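Local coordinates for protein peroxisomal acyl-CoA oxidase 1A (Solanum lycopersicum, PDB 2FON) that probably catalyses the FAD-dependent first oxidation of fatty acyl-CoA esters in peroxisomal beta-oxidation, as acyl-CoA oxidases do, at residues Glu391-Leu402 against Leu449-Leu457; Phe506-Cys517 against Asp537-Leu548. One frame throughout, in Å; residues are numbered along the deposited sequence.

Contact 1: Glu391-Leu402 against Leu449-Leu457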
loop_
_atom_site.group_PDB
_atom_site.type_symbol
_atom_site.label_atom_id
_atom_site.label_comp_id
_atom_site.label_asym_id
_atom_site.label_seq_id
_atom_site.Cartn_x
_atom_site.Cartn_y
_atom_site.Cartn_z
ATOM N N GLU B 391 -16.450 -23.805 -14.322
ATOM C CA GLU B 391 -17.130 -22.792 -13.527
ATOM C C GLU B 391 -16.608 -22.766 -12.110
ATOM O O GLU B 391 -16.389 -21.715 -11.605
ATOM C CB GLU B 391 -18.645 -23.002 -13.536
ATOM C CG GLU B 391 -19.458 -21.943 -12.758
ATOM C CD GLU B 391 -19.999 -22.441 -11.398
ATOM O OE1 GLU B 391 -20.247 -23.682 -11.234
ATOM O OE2 GLU B 391 -20.197 -21.575 -10.504
ATOM N N ALA B 392 -16.409 -23.909 -11.463
ATOM C CA ALA B 392 -15.888 -23.919 -10.094
ATOM C C ALA B 392 -14.500 -23.305 -10.059
ATOM O O ALA B 392 -14.241 -22.434 -9.201
ATOM C CB ALA B 392 -15.864 -25.300 -9.532
ATOM N N HIS B 393 -13.633 -23.715 -11.002
ATOM C CA HIS B 393 -12.280 -23.169 -11.112
ATOM C C HIS B 393 -12.293 -21.648 -11.310
ATOM O O HIS B 393 -11.696 -20.911 -10.522
ATOM C CB HIS B 393 -11.439 -23.851 -12.212
ATOM C CG HIS B 393 -10.088 -23.213 -12.418
ATOM N ND1 HIS B 393 -8.901 -23.906 -12.263
ATOM C CD2 HIS B 393 -9.736 -21.935 -12.741
ATOM C CE1 HIS B 393 -7.881 -23.085 -12.473
ATOM N NE2 HIS B 393 -8.360 -21.885 -12.772
ATOM N N ALA B 394 -12.963 -21.171 -12.349
ATOM C CA ALA B 394 -13.028 -19.732 -12.584
ATOM C C ALA B 394 -13.598 -18.923 -11.381
ATOM O O ALA B 394 -13.094 -17.873 -11.000
ATOM C CB ALA B 394 -13.828 -19.448 -13.834
ATOM N N CYS B 395 -14.675 -19.417 -10.811
ATOM C CA CYS B 395 -15.297 -18.808 -9.684
ATOM C C CYS B 395 -14.298 -18.674 -8.512
ATOM O O CYS B 395 -14.203 -17.584 -7.870
ATOM C CB CYS B 395 -16.522 -19.654 -9.321
ATOM S SG CYS B 395 -17.368 -19.227 -7.805
ATOM N N THR B 396 -13.543 -19.739 -8.229
ATOM C CA THR B 396 -12.583 -19.608 -7.164
ATOM C C THR B 396 -11.386 -18.755 -7.559
ATOM O O THR B 396 -10.882 -17.992 -6.742
ATOM C CB THR B 396 -12.148 -20.932 -6.531
ATOM O OG1 THR B 396 -11.883 -21.909 -7.537
ATOM C CG2 THR B 396 -13.222 -21.484 -5.650
ATOM N N ALA B 397 -10.931 -18.805 -8.803
ATOM C CA ALA B 397 -9.751 -17.972 -9.143
ATOM C C ALA B 397 -10.088 -16.493 -8.965
ATOM O O ALA B 397 -9.328 -15.725 -8.356
ATOM C CB ALA B 397 -9.270 -18.235 -10.562
ATOM N N GLY B 398 -11.257 -16.131 -9.486
ATOM C CA GLY B 398 -11.765 -14.782 -9.515
ATOM C C GLY B 398 -11.992 -14.255 -8.143
ATOM O O GLY B 398 -11.611 -13.111 -7.852
ATOM N N LEU B 399 -12.583 -15.081 -7.293
ATOM C CA LEU B 399 -12.806 -14.671 -5.926
ATOM C C LEU B 399 -11.534 -14.491 -5.089
ATOM O O LEU B 399 -11.450 -13.539 -4.245
ATOM C CB LEU B 399 -13.764 -15.629 -5.248
ATOM C CG LEU B 399 -15.189 -15.405 -5.741
ATOM C CD1 LEU B 399 -16.144 -16.238 -4.978
ATOM C CD2 LEU B 399 -15.597 -13.965 -5.612
ATOM N N LYS B 400 -10.555 -15.379 -5.278
ATOM C CA LYS B 400 -9.279 -15.228 -4.559
ATOM C C LYS B 400 -8.661 -13.905 -4.952
ATOM O O LYS B 400 -8.245 -13.111 -4.103
ATOM C CB LYS B 400 -8.317 -16.374 -4.939
ATOM C CG LYS B 400 -7.002 -16.516 -4.180
ATOM C CD LYS B 400 -6.012 -15.462 -4.641
ATOM C CE LYS B 400 -4.535 -15.849 -4.421
ATOM N NZ LYS B 400 -3.613 -14.758 -4.976
ATOM N N SER B 401 -8.594 -13.657 -6.261
ATOM C CA SER B 401 -8.024 -12.403 -6.776
ATOM C C SER B 401 -8.743 -11.167 -6.251
ATOM O O SER B 401 -8.141 -10.247 -5.739
ATOM C CB SER B 401 -8.155 -12.401 -8.281
ATOM O OG SER B 401 -7.407 -11.343 -8.802
ATOM N N LEU B 402 -10.064 -11.175 -6.394
ATOM C CA LEU B 402 -10.848 -10.034 -6.035
ATOM C C LEU B 402 -10.574 -9.702 -4.594
ATOM O O LEU B 402 -10.218 -8.525 -4.284
ATOM C CB LEU B 402 -12.304 -10.323 -6.162
ATOM C CG LEU B 402 -12.976 -8.979 -6.130
ATOM C CD1 LEU B 402 -12.644 -8.251 -7.420
ATOM C CD2 LEU B 402 -14.443 -9.154 -5.951
ATOM N N LEU B 449 -4.654 -14.754 -12.364
ATOM C CA LEU B 449 -5.875 -15.443 -12.143
ATOM C C LEU B 449 -7.031 -14.743 -12.835
ATOM O O LEU B 449 -7.986 -15.409 -13.291
ATOM C CB LEU B 449 -6.153 -15.591 -10.667
ATOM C CG LEU B 449 -5.216 -16.548 -9.965
ATOM C CD1 LEU B 449 -5.501 -16.423 -8.508
ATOM C CD2 LEU B 449 -5.472 -17.902 -10.431
ATOM N N GLN B 450 -7.014 -13.416 -12.927
ATOM C CA GLN B 450 -8.183 -12.827 -13.563
ATOM C C GLN B 450 -8.152 -12.955 -15.074
ATOM O O GLN B 450 -9.185 -12.858 -15.685
ATOM C CB GLN B 450 -8.515 -11.434 -13.057
ATOM C CG GLN B 450 -8.829 -11.434 -11.574
ATOM C CD GLN B 450 -10.302 -11.251 -11.259
ATOM O OE1 GLN B 450 -11.133 -11.247 -12.163
ATOM N NE2 GLN B 450 -10.643 -11.108 -9.968
ATOM N N LEU B 451 -7.013 -13.255 -15.682
ATOM C CA LEU B 451 -7.075 -13.533 -17.102
ATOM C C LEU B 451 -7.679 -14.907 -17.275
ATOM O O LEU B 451 -8.422 -15.131 -18.219
ATOM C CB LEU B 451 -5.720 -13.437 -17.767
ATOM C CG LEU B 451 -5.007 -12.062 -17.877
ATOM C CD1 LEU B 451 -3.505 -12.262 -18.085
ATOM C CD2 LEU B 451 -5.557 -11.252 -19.007
ATOM N N GLN B 452 -7.406 -15.843 -16.359
ATOM C CA GLN B 452 -8.128 -17.139 -16.384
ATOM C C GLN B 452 -9.621 -16.947 -16.294
ATOM O O GLN B 452 -10.363 -17.572 -17.055
ATOM C CB GLN B 452 -7.702 -18.057 -15.271
ATOM C CG GLN B 452 -6.602 -18.926 -15.716
ATOM C CD GLN B 452 -5.558 -19.130 -14.647
ATOM O OE1 GLN B 452 -5.858 -19.575 -13.533
ATOM N NE2 GLN B 452 -4.319 -18.815 -14.979
ATOM N N VAL B 453 -10.082 -16.095 -15.376
ATOM C CA VAL B 453 -11.516 -15.849 -15.291
ATOM C C VAL B 453 -12.073 -15.367 -16.637
ATOM O O VAL B 453 -13.006 -15.935 -17.152
ATOM C CB VAL B 453 -11.891 -14.945 -14.082
ATOM C CG1 VAL B 453 -13.376 -14.627 -14.116
ATOM C CG2 VAL B 453 -11.501 -15.641 -12.740
ATOM N N ALA B 454 -11.422 -14.376 -17.234
ATOM C CA ALA B 454 -11.756 -13.825 -18.561
ATOM C C ALA B 454 -11.950 -14.858 -19.645
ATOM O O ALA B 454 -13.028 -14.866 -20.299
ATOM C CB ALA B 454 -10.704 -12.857 -19.007
ATOM N N ARG B 455 -10.914 -15.686 -19.859
ATOM C CA ARG B 455 -10.935 -16.784 -20.842
ATOM C C ARG B 455 -12.147 -17.654 -20.706
ATOM O O ARG B 455 -12.660 -18.149 -21.712
ATOM C CB ARG B 455 -9.746 -17.700 -20.667
ATOM C CG ARG B 455 -8.663 -17.557 -21.705
ATOM C CD ARG B 455 -7.395 -18.373 -21.337
ATOM N NE ARG B 455 -6.274 -17.855 -22.121
ATOM C CZ ARG B 455 -6.155 -18.066 -23.426
ATOM N NH1 ARG B 455 -7.060 -18.809 -24.067
ATOM N NH2 ARG B 455 -5.153 -17.530 -24.094
ATOM N N PHE B 456 -12.600 -17.857 -19.472
ATOM C CA PHE B 456 -13.690 -18.764 -19.182
ATOM C C PHE B 456 -15.026 -18.127 -19.512
ATOM O O PHE B 456 -15.987 -18.821 -19.964
ATOM C CB PHE B 456 -13.656 -19.181 -17.714
ATOM C CG PHE B 456 -14.919 -19.772 -17.254
ATOM C CD1 PHE B 456 -15.307 -21.028 -17.687
ATOM C CD2 PHE B 456 -15.787 -19.048 -16.450
ATOM C CE1 PHE B 456 -16.521 -21.572 -17.256
ATOM C CE2 PHE B 456 -17.022 -19.586 -16.036
ATOM C CZ PHE B 456 -17.377 -20.830 -16.413
ATOM N N LEU B 457 -15.112 -16.814 -19.232
ATOM C CA LEU B 457 -16.290 -16.021 -19.619
ATOM C C LEU B 457 -16.343 -15.960 -21.134
ATOM O O LEU B 457 -17.382 -16.235 -21.714
ATOM C CB LEU B 457 -16.256 -14.623 -19.040
ATOM C CG LEU B 457 -16.344 -14.532 -17.528
ATOM C CD1 LEU B 457 -16.163 -13.097 -17.158
ATOM C CD2 LEU B 457 -17.677 -15.120 -16.931
#
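F456 reaches over to the helix turn that carries E391 and A394, both of which meet its ring obliquely. With chi1 at 163°, CG stands anti to the backbone N and the ring is sent across to 391-402. CB lies 3.9 Å from A394 CB; CG and CD2 follow along the same methyl, with CD2 3.3 Å from A394 CB. CE1 reaches the backbone N of E391, CE2 lies between the two residues, and CZ ends 3.5 Å from E391 CA. The two helices run in roughly opposed directions, 143° apart, with axes 8.2 Å apart at closest approach, and small residues on 391-402 permit this. V453 CG2 settles on bare backbone, 3.3 Å from G398 N, and also meets A394 O, while A397 CB packs 3.8 Å from L449 CD2. At one margin, H393 NE2 gives a weak hydrogen bond of 3.5 Å to Q452 OE1, which lies in the ring plane at its edge; the amide is turned 57° from that plane. At the other, Q450 CG lies 3.1 Å from S401 OG, whose hydrogen-bond partner is N446 O. The pair belongs to the helical bundle of the C-alpha1 domain. Helix 347-380 backs 391-402 at A392, C395, T396 and L399; R304 of helix 297-328 touches H393, T396 and L449; helix 535-558 covers Q450 and L402.

Contact 2: Phe506-Cys517 against Asp537-Leu548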
loop_
_atom_site.group_PDB
_atom_site.type_symbol
_atom_site.label_atom_id
_atom_site.label_comp_id
_atom_site.label_asym_id
_atom_site.label_seq_id
_atom_site.Cartn_x
_atom_site.Cartn_y
_atom_site.Cartn_z
ATOM N N PHE B 506 -25.891 -5.429 -11.467
ATOM C CA PHE B 506 -24.584 -6.049 -11.565
ATOM C C PHE B 506 -24.471 -7.083 -12.685
ATOM O O PHE B 506 -23.410 -7.255 -13.307
ATOM C CB PHE B 506 -24.208 -6.654 -10.221
ATOM C CG PHE B 506 -23.579 -5.674 -9.290
ATOM C CD1 PHE B 506 -24.364 -4.850 -8.493
ATOM C CD2 PHE B 506 -22.210 -5.539 -9.252
ATOM C CE1 PHE B 506 -23.781 -3.903 -7.669
ATOM C CE2 PHE B 506 -21.613 -4.592 -8.424
ATOM C CZ PHE B 506 -22.405 -3.783 -7.636
ATOM N N GLU B 507 -25.585 -7.772 -12.921
ATOM C CA GLU B 507 -25.704 -8.753 -13.985
ATOM C C GLU B 507 -25.576 -8.069 -15.325
ATOM O O GLU B 507 -24.795 -8.497 -16.170
ATOM C CB GLU B 507 -27.034 -9.487 -13.874
ATOM C CG GLU B 507 -27.054 -10.549 -12.761
ATOM C CD GLU B 507 -28.340 -11.394 -12.704
ATOM O OE1 GLU B 507 -28.320 -12.428 -12.016
ATOM O OE2 GLU B 507 -29.384 -11.057 -13.321
ATOM N N ALA B 508 -26.300 -6.967 -15.496
ATOM C CA ALA B 508 -26.292 -6.230 -16.763
ATOM C C ALA B 508 -24.879 -5.778 -17.072
ATOM O O ALA B 508 -24.300 -6.143 -18.098
ATOM C CB ALA B 508 -27.230 -5.043 -16.699
ATOM N N ARG B 509 -24.320 -5.020 -16.144
ATOM C CA ARG B 509 -22.972 -4.545 -16.254
ATOM C C ARG B 509 -21.994 -5.635 -16.732
ATOM O O ARG B 509 -21.196 -5.418 -17.659
ATOM C CB ARG B 509 -22.526 -4.017 -14.903
ATOM C CG ARG B 509 -21.057 -3.609 -14.892
ATOM C CD ARG B 509 -20.467 -3.917 -13.580
ATOM N NE ARG B 509 -19.176 -3.306 -13.392
ATOM C CZ ARG B 509 -18.419 -3.585 -12.329
ATOM N NH1 ARG B 509 -18.884 -4.422 -11.403
ATOM N NH2 ARG B 509 -17.205 -3.038 -12.184
ATOM N N SER B 510 -22.045 -6.795 -16.080
ATOM C CA SER B 510 -21.097 -7.837 -16.368
ATOM C C SER B 510 -21.366 -8.440 -17.752
ATOM O O SER B 510 -20.462 -8.526 -18.600
ATOM C CB SER B 510 -21.107 -8.881 -15.252
ATOM O OG SER B 510 -20.296 -9.987 -15.602
ATOM N N ALA B 511 -22.617 -8.808 -17.999
ATOM C CA ALA B 511 -23.011 -9.281 -19.327
ATOM C C ALA B 511 -22.542 -8.293 -20.356
ATOM O O ALA B 511 -21.802 -8.635 -21.264
ATOM C CB ALA B 511 -24.508 -9.476 -19.421
ATOM N N ARG B 512 -22.940 -7.044 -20.199
ATOM C CA ARG B 512 -22.557 -6.068 -21.188
ATOM C C ARG B 512 -21.044 -6.013 -21.340
ATOM O O ARG B 512 -20.555 -6.102 -22.444
ATOM C CB ARG B 512 -23.148 -4.723 -20.865
ATOM C CG ARG B 512 -24.575 -4.629 -21.230
ATOM C CD ARG B 512 -25.325 -3.890 -20.167
ATOM N NE ARG B 512 -26.757 -3.904 -20.433
ATOM C CZ ARG B 512 -27.423 -2.858 -20.905
ATOM N NH1 ARG B 512 -26.775 -1.714 -21.140
ATOM N NH2 ARG B 512 -28.733 -2.951 -21.125
ATOM N N MET B 513 -20.299 -5.953 -20.246
ATOM C CA MET B 513 -18.845 -5.848 -20.378
ATOM C C MET B 513 -18.207 -7.047 -21.059
ATOM O O MET B 513 -17.379 -6.886 -21.974
ATOM C CB MET B 513 -18.160 -5.511 -19.065
ATOM C CG MET B 513 -18.238 -4.048 -18.748
ATOM S SD MET B 513 -17.758 -3.781 -17.042
ATOM C CE MET B 513 -15.953 -3.945 -17.120
ATOM N N SER B 514 -18.634 -8.244 -20.651
ATOM C CA SER B 514 -18.160 -9.463 -21.299
ATOM C C SER B 514 -18.555 -9.552 -22.764
ATOM O O SER B 514 -17.743 -9.933 -23.580
ATOM C CB SER B 514 -18.620 -10.685 -20.551
ATOM O OG SER B 514 -17.777 -10.863 -19.442
ATOM N N VAL B 515 -19.777 -9.166 -23.097
ATOM C CA VAL B 515 -20.198 -9.151 -24.486
ATOM C C VAL B 515 -19.299 -8.234 -25.299
ATOM O O VAL B 515 -18.797 -8.601 -26.352
ATOM C CB VAL B 515 -21.705 -8.745 -24.621
ATOM C CG1 VAL B 515 -22.046 -8.244 -26.023
ATOM C CG2 VAL B 515 -22.605 -9.939 -24.243
ATOM N N ALA B 516 -19.072 -7.046 -24.772
ATOM C CA ALA B 516 -18.226 -6.057 -25.436
ATOM C C ALA B 516 -16.810 -6.646 -25.645
ATOM O O ALA B 516 -16.192 -6.422 -26.705
ATOM C CB ALA B 516 -18.201 -4.700 -24.637
ATOM N N CYS B 517 -16.324 -7.431 -24.679
ATOM C CA CYS B 517 -15.056 -8.093 -24.899
ATOM C C CYS B 517 -15.083 -9.140 -26.023
ATOM O O CYS B 517 -14.175 -9.176 -26.877
ATOM C CB CYS B 517 -14.568 -8.727 -23.636
ATOM S SG CYS B 517 -13.725 -7.543 -22.625
ATOM N N ASP B 537 -8.888 -4.968 -20.590
ATOM C CA ASP B 537 -10.340 -4.940 -20.582
ATOM C C ASP B 537 -10.931 -6.292 -20.180
ATOM O O ASP B 537 -11.996 -6.376 -19.528
ATOM C CB ASP B 537 -10.864 -4.517 -21.959
ATOM C CG ASP B 537 -9.986 -3.422 -22.622
ATOM O OD1 ASP B 537 -10.475 -2.779 -23.546
ATOM O OD2 ASP B 537 -8.806 -3.183 -22.248
ATOM N N LEU B 538 -10.252 -7.360 -20.571
ATOM C CA LEU B 538 -10.674 -8.658 -20.149
ATOM C C LEU B 538 -10.709 -8.722 -18.614
ATOM O O LEU B 538 -11.707 -9.148 -18.042
ATOM C CB LEU B 538 -9.790 -9.704 -20.789
ATOM C CG LEU B 538 -10.136 -9.805 -22.284
ATOM C CD1 LEU B 538 -9.002 -10.483 -23.030
ATOM C CD2 LEU B 538 -11.505 -10.494 -22.556
ATOM N N VAL B 539 -9.633 -8.250 -17.976
ATOM C CA VAL B 539 -9.508 -8.154 -16.537
ATOM C C VAL B 539 -10.607 -7.270 -15.956
ATOM O O VAL B 539 -11.245 -7.624 -14.994
ATOM C CB VAL B 539 -8.128 -7.543 -16.171
ATOM C CG1 VAL B 539 -7.776 -7.780 -14.747
ATOM C CG2 VAL B 539 -7.069 -8.179 -17.036
ATOM N N GLU B 540 -10.830 -6.108 -16.547
ATOM C CA GLU B 540 -11.903 -5.270 -16.089
ATOM C C GLU B 540 -13.226 -6.050 -16.127
ATOM O O GLU B 540 -13.991 -5.973 -15.166
ATOM C CB GLU B 540 -11.964 -3.990 -16.901
ATOM C CG GLU B 540 -11.217 -2.824 -16.301
ATOM C CD GLU B 540 -11.078 -1.613 -17.286
ATOM O OE1 GLU B 540 -9.969 -0.988 -17.332
ATOM O OE2 GLU B 540 -12.059 -1.263 -18.011
ATOM N N ALA B 541 -13.475 -6.826 -17.190
ATOM C CA ALA B 541 -14.653 -7.685 -17.242
ATOM C C ALA B 541 -14.647 -8.759 -16.138
ATOM O O ALA B 541 -15.562 -8.825 -15.322
ATOM C CB ALA B 541 -14.773 -8.317 -18.595
ATOM N N ALA B 542 -13.610 -9.588 -16.095
ATOM C CA ALA B 542 -13.410 -10.535 -14.979
ATOM C C ALA B 542 -13.678 -9.931 -13.577
ATOM O O ALA B 542 -14.363 -10.575 -12.731
ATOM C CB ALA B 542 -12.072 -11.091 -15.021
ATOM N N VAL B 543 -13.186 -8.705 -13.327
ATOM C CA VAL B 543 -13.460 -8.046 -12.051
ATOM C C VAL B 543 -14.949 -7.889 -11.881
ATOM O O VAL B 543 -15.502 -8.343 -10.894
ATOM C CB VAL B 543 -12.636 -6.699 -11.779
ATOM C CG1 VAL B 543 -13.037 -6.044 -10.437
ATOM C CG2 VAL B 543 -11.097 -6.953 -11.773
ATOM N N ALA B 544 -15.604 -7.304 -12.864
ATOM C CA ALA B 544 -17.059 -7.055 -12.781
ATOM C C ALA B 544 -17.878 -8.331 -12.410
ATOM O O ALA B 544 -18.775 -8.302 -11.541
ATOM C CB ALA B 544 -17.564 -6.427 -14.084
ATOM N N HIS B 545 -17.520 -9.438 -13.062
ATOM C CA HIS B 545 -18.087 -10.759 -12.777
ATOM C C HIS B 545 -17.860 -11.212 -11.347
ATOM O O HIS B 545 -18.801 -11.665 -10.687
ATOM C CB HIS B 545 -17.573 -11.795 -13.778
ATOM C CG HIS B 545 -17.920 -13.210 -13.426
ATOM N ND1 HIS B 545 -19.199 -13.727 -13.557
ATOM C CD2 HIS B 545 -17.144 -14.229 -12.977
ATOM C CE1 HIS B 545 -19.195 -14.994 -13.183
ATOM N NE2 HIS B 545 -17.961 -15.323 -12.817
ATOM N N CYS B 546 -16.627 -11.087 -10.865
ATOM C CA CYS B 546 -16.344 -11.429 -9.483
ATOM C C CYS B 546 -17.142 -10.592 -8.473
ATOM O O CYS B 546 -17.667 -11.109 -7.487
ATOM C CB CYS B 546 -14.850 -11.366 -9.199
ATOM S SG CYS B 546 -13.921 -12.617 -10.215
ATOM N N GLN B 547 -17.230 -9.300 -8.744
ATOM C CA GLN B 547 -17.980 -8.367 -7.935
ATOM C C GLN B 547 -19.405 -8.823 -7.884
ATOM O O GLN B 547 -20.043 -8.714 -6.839
ATOM C CB GLN B 547 -17.876 -6.980 -8.534
ATOM C CG GLN B 547 -16.549 -6.318 -8.186
ATOM C CD GLN B 547 -16.339 -4.969 -8.837
ATOM O OE1 GLN B 547 -16.805 -4.703 -9.924
ATOM N NE2 GLN B 547 -15.633 -4.134 -8.187
ATOM N N LEU B 548 -19.887 -9.376 -8.998
ATOM C CA LEU B 548 -21.246 -9.822 -9.090
ATOM C C LEU B 548 -21.410 -11.080 -8.237
ATOM O O LEU B 548 -22.430 -11.286 -7.588
ATOM C CB LEU B 548 -21.651 -10.074 -10.558
ATOM C CG LEU B 548 -22.863 -10.998 -10.765
ATOM C CD1 LEU B 548 -24.127 -10.383 -10.203
ATOM C CD2 LEU B 548 -23.079 -11.380 -12.195
#
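R509 and Q547 are brought together by different first torsions: CG of R509 is anti to its backbone N (chi1 175°), which carries the guanidinium across to 537-548, whereas CG of Q547 lies anti to its carbonyl carbon and the extended chain lifts OE1 to meet it. They join two antiparallel helices of the helical C-terminal domain of acyl-CoA oxidases, crossing at 157° with axes 8.8 Å apart. NH1 and NH2 of R509 both donate to one atom, Q547 OE1, the first at 2.6 Å, with the oxygen in the guanidinium plane. The NH2 bond lies in the carbonyl plane, the NH1 bond is tilted from it. A544 CB sits over the centre of one guanidinium face, 3.4 Å from R509 CZ, and D589 pairs with NH2 outside the two segments. Replacing R509 with an alanine would probably leave Q547 OE1 without both donors and D589 without this charged partner, and uncover the methyl of A544. Beyond this, L548 CD1 fills the angle between F506 CB, at 3.7 Å, and E507 CG. S510 OG and H545 ND1 both bond Y476 OH, while E540 reaches H584 of the second subunit. M513 SD lies 4.0 Å from A544 CB, and the bend at chi3 brings CE near E540 O. At the far end, C517 SG rests 3.7 Å from L538 CD2.

How the contacts relate
Helix 535-558 joins the two contacts, whose centres are 12 Å apart: one side of it receives 506-517, another receives Q450 and G398 of contact 1. Q450 OE1 packs against A542 CB, G398 CA against C546 SG, and L457 CD1 lies 3.6 Å from S514 OG, so C-alpha1 and C-terminal domains meet here. Contact 1 is the nearer to the chemistry: the K400 side chain is about 5 Å from that of E443, the predicted proton acceptor, and L451 touches FAD. Contact 2 stays back, with the L538 side chain about 10 Å from a bound FAD, yet V539 packs on T348 of the second subunit, a position belonging to the FAD pocket.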